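Topoisomerase IV subunit A (Escherichia coli, PDB 1ZVT) forms part of a bacterial type II topoisomerase that acts in decatenation and supercoil removal, its C-terminal beta-pinwheel domain probably binding DNA and guiding substrate choice. Local coordinates at residues A[2-7]-A[14-19]. Numbering follows the deposited sequence.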
ATOM      1  N   GLU A   2      10.494 -19.246  14.182  1.00 34.97           N
ATOM      2  CA  GLU A   2      10.886 -19.994  12.994  1.00 33.24           C
ATOM      3  C   GLU A   2      10.413 -19.203  11.771  1.00 30.83           C
ATOM      4  O   GLU A   2       9.391 -18.522  11.850  1.00 29.84           O
ATOM      5  CB  GLU A   2      10.274 -21.400  12.997  1.00 33.31           C
ATOM      6  CG  GLU A   2       8.778 -21.471  12.624  1.00 35.77           C
ATOM      7  CD  GLU A   2       8.235 -22.901  12.517  1.00 36.44           C
ATOM      8  OE1 GLU A   2       7.143 -23.166  13.072  1.00 41.33           O
ATOM      9  OE2 GLU A   2       8.889 -23.755  11.877  1.00 40.74           O
ATOM     10  N   PRO A   3      11.163 -19.273  10.655  1.00 28.61           N
ATOM     11  CA  PRO A   3      10.763 -18.576   9.422  1.00 26.99           C
ATOM     12  C   PRO A   3       9.407 -19.038   8.914  1.00 24.96           C
ATOM     13  O   PRO A   3       9.161 -20.239   8.866  1.00 24.82           O
ATOM     14  CB  PRO A   3      11.854 -18.982   8.420  1.00 27.18           C
ATOM     15  CG  PRO A   3      12.502 -20.170   9.011  1.00 28.29           C
ATOM     16  CD  PRO A   3      12.441 -19.982  10.479  1.00 29.17           C
ATOM     17  N   VAL A   4       8.549 -18.086   8.525  1.00 23.06           N
ATOM     18  CA  VAL A   4       7.240 -18.408   7.972  1.00 20.78           C
ATOM     19  C   VAL A   4       6.959 -17.517   6.766  1.00 20.28           C
ATOM     20  O   VAL A   4       7.524 -16.408   6.656  1.00 19.73           O
ATOM     21  CB  VAL A   4       6.078 -18.212   8.996  1.00 20.79           C
ATOM     22  CG1 VAL A   4       6.233 -19.199  10.167  1.00 22.94           C
ATOM     23  CG2 VAL A   4       6.017 -16.785   9.509  1.00 20.11           C
ATOM     24  N   THR A   5       6.058 -17.998   5.912  1.00 18.59           N
ATOM     25  CA  THR A   5       5.484 -17.192   4.821  1.00 18.63           C
ATOM     26  C   THR A   5       3.989 -17.183   5.016  1.00 17.99           C
ATOM     27  O   THR A   5       3.378 -18.243   5.150  1.00 19.18           O
ATOM     28  CB  THR A   5       5.810 -17.793   3.448  1.00 18.67           C
ATOM     29  OG1 THR A   5       7.228 -17.796   3.287  1.00 19.44           O
ATOM     30  CG2 THR A   5       5.181 -16.971   2.322  1.00 19.52           C
ATOM     31  N   ILE A   6       3.404 -15.993   5.041  1.00 17.08           N
ATOM     32  CA  ILE A   6       1.948 -15.897   5.136  1.00 16.49           C
ATOM     33  C   ILE A   6       1.405 -15.678   3.724  1.00 16.00           C
ATOM     34  O   ILE A   6       1.906 -14.827   2.989  1.00 16.98           O
ATOM     35  CB  ILE A   6       1.493 -14.724   6.040  1.00 17.07           C
ATOM     36  CG1 ILE A   6       2.288 -14.672   7.362  1.00 17.38           C
ATOM     37  CG2 ILE A   6      -0.025 -14.796   6.231  1.00 18.55           C
ATOM     38  CD1 ILE A   6       2.257 -15.975   8.185  1.00 17.60           C
ATOM     39  N   VAL A   7       0.405 -16.471   3.352  1.00 15.92           N
ATOM     40  CA  VAL A   7      -0.150 -16.453   1.993  1.00 16.36           C
ATOM     41  C   VAL A   7      -1.612 -16.055   2.046  1.00 16.14           C
ATOM     42  O   VAL A   7      -2.398 -16.645   2.797  1.00 16.80           O
ATOM     43  CB  VAL A   7      -0.024 -17.848   1.334  1.00 16.45           C
ATOM     44  CG1 VAL A   7      -0.607 -17.845  -0.125  1.00 18.29           C
ATOM     45  CG2 VAL A   7       1.454 -18.316   1.362  1.00 19.13           C
ATOM     46  N   VAL A  14      -6.320 -17.241   4.386  1.00 18.57           N
ATOM     47  CA  VAL A  14      -4.896 -17.142   4.730  1.00 18.69           C
ATOM     48  C   VAL A  14      -4.352 -18.433   5.294  1.00 19.15           C
ATOM     49  O   VAL A  14      -5.097 -19.251   5.827  1.00 19.33           O
ATOM     50  CB  VAL A  14      -4.620 -16.018   5.762  1.00 18.75           C
ATOM     51  CG1 VAL A  14      -4.762 -14.668   5.106  1.00 20.66           C
ATOM     52  CG2 VAL A  14      -5.570 -16.118   6.992  1.00 18.46           C
ATOM     53  N   ARG A  15      -3.030 -18.592   5.206  1.00 19.94           N
ATOM     54  CA  ARG A  15      -2.340 -19.666   5.891  1.00 20.37           C
ATOM     55  C   ARG A  15      -0.901 -19.228   6.153  1.00 21.49           C
ATOM     56  O   ARG A  15      -0.433 -18.251   5.565  1.00 20.86           O
ATOM     57  CB  ARG A  15      -2.377 -20.944   5.072  1.00 20.72           C
ATOM     58  CG  ARG A  15      -1.416 -20.952   3.898  1.00 22.37           C
ATOM     59  CD  ARG A  15      -1.823 -22.017   2.917  1.00 26.13           C
ATOM     60  NE  ARG A  15      -2.804 -21.561   1.930  1.00 25.82           N
ATOM     61  CZ  ARG A  15      -3.340 -22.340   0.995  1.00 27.51           C
ATOM     62  NH1 ARG A  15      -3.011 -23.629   0.919  1.00 28.86           N
ATOM     63  NH2 ARG A  15      -4.202 -21.848   0.138  1.00 27.99           N
ATOM     64  N   SER A  16      -0.221 -19.950   7.039  1.00 22.60           N
ATOM     65  CA  SER A  16       1.167 -19.650   7.411  1.00 24.06           C
ATOM     66  C   SER A  16       1.998 -20.874   7.073  1.00 25.24           C
ATOM     67  O   SER A  16       1.847 -21.916   7.715  1.00 27.05           O
ATOM     68  CB  SER A  16       1.269 -19.334   8.913  1.00 25.06           C
ATOM     69  OG  SER A  16       2.611 -19.075   9.313  1.00 25.92           O
ATOM     70  N   ALA A  17       2.855 -20.759   6.069  1.00 24.29           N
ATOM     71  CA  ALA A  17       3.684 -21.883   5.625  1.00 24.35           C
ATOM     72  C   ALA A  17       5.037 -21.805   6.307  1.00 24.37           C
ATOM     73  O   ALA A  17       5.560 -20.722   6.519  1.00 24.38           O
ATOM     74  CB  ALA A  17       3.852 -21.846   4.125  1.00 24.35           C
ATOM     75  N   LYS A  18       5.595 -22.955   6.669  1.00 24.91           N
ATOM     76  CA  LYS A  18       6.929 -22.993   7.261  1.00 25.60           C
ATOM     77  C   LYS A  18       7.956 -22.649   6.191  1.00 25.46           C
ATOM     78  O   LYS A  18       7.873 -23.151   5.080  1.00 25.67           O
ATOM     79  CB  LYS A  18       7.222 -24.400   7.798  1.00 26.20           C
ATOM     80  CG  LYS A  18       6.312 -24.824   8.931  1.00 30.05           C
ATOM     81  CD  LYS A  18       6.745 -26.177   9.487  1.00 34.98           C
ATOM     82  CE  LYS A  18       5.836 -26.608  10.634  1.00 36.90           C
ATOM     83  NZ  LYS A  18       6.494 -27.608  11.516  1.00 39.95           N
ATOM     84  N   GLY A  19       8.915 -21.790   6.530  1.00 25.52           N
ATOM     85  CA  GLY A  19      10.000 -21.440   5.620  1.00 26.18           C
ATOM     86  C   GLY A  19       9.741 -20.225   4.754  1.00 26.71           C
ATOM     87  O   GLY A  19       8.616 -19.717   4.706  1.00 27.82           O
TER
HETATM   88  O   HOH W   1      -3.883 -18.922   1.643  1.00 23.35           O
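The guanidinium of Arg15, on the same sheet face as Val7, holds a water at its edge and in its plane: NE donates to this water, which in turn donates to Val7 O. Tyr29 meets the group in a cation-pi contact, while Asn28 O and Ala67 O take up NH2 and NH1. Strands 3-9 and 13-18 form the antiparallel hairpin at the centre of a four-stranded blade of the beta-pinwheel, flanked by strands 35-42 and 72-73. Thr5 and Ala17 are a hydrogen-bonded pair, with Thr5 N to Ala17 O at 2.8 Å and Ala17 N to Thr5 O at 2.7 Å. With Thr5 OG1 turned beside its own backbone N (chi1 -62°), the hydroxyl donates onto a lone pair of Gly19 O, 2.8 Å away. A valine in place of Thr5 would probably leave Gly19 O without this hydroxyl donor. On the other face, Ile6 CD1 lies 3.3 Å from Ser16 OG, which also touches Val4 CB. Just past the end of strand 13-18, Gly19 N donates a hydrogen bond to Pro3 O at 2.8 Å, from above the carbonyl plane, 50° out of it.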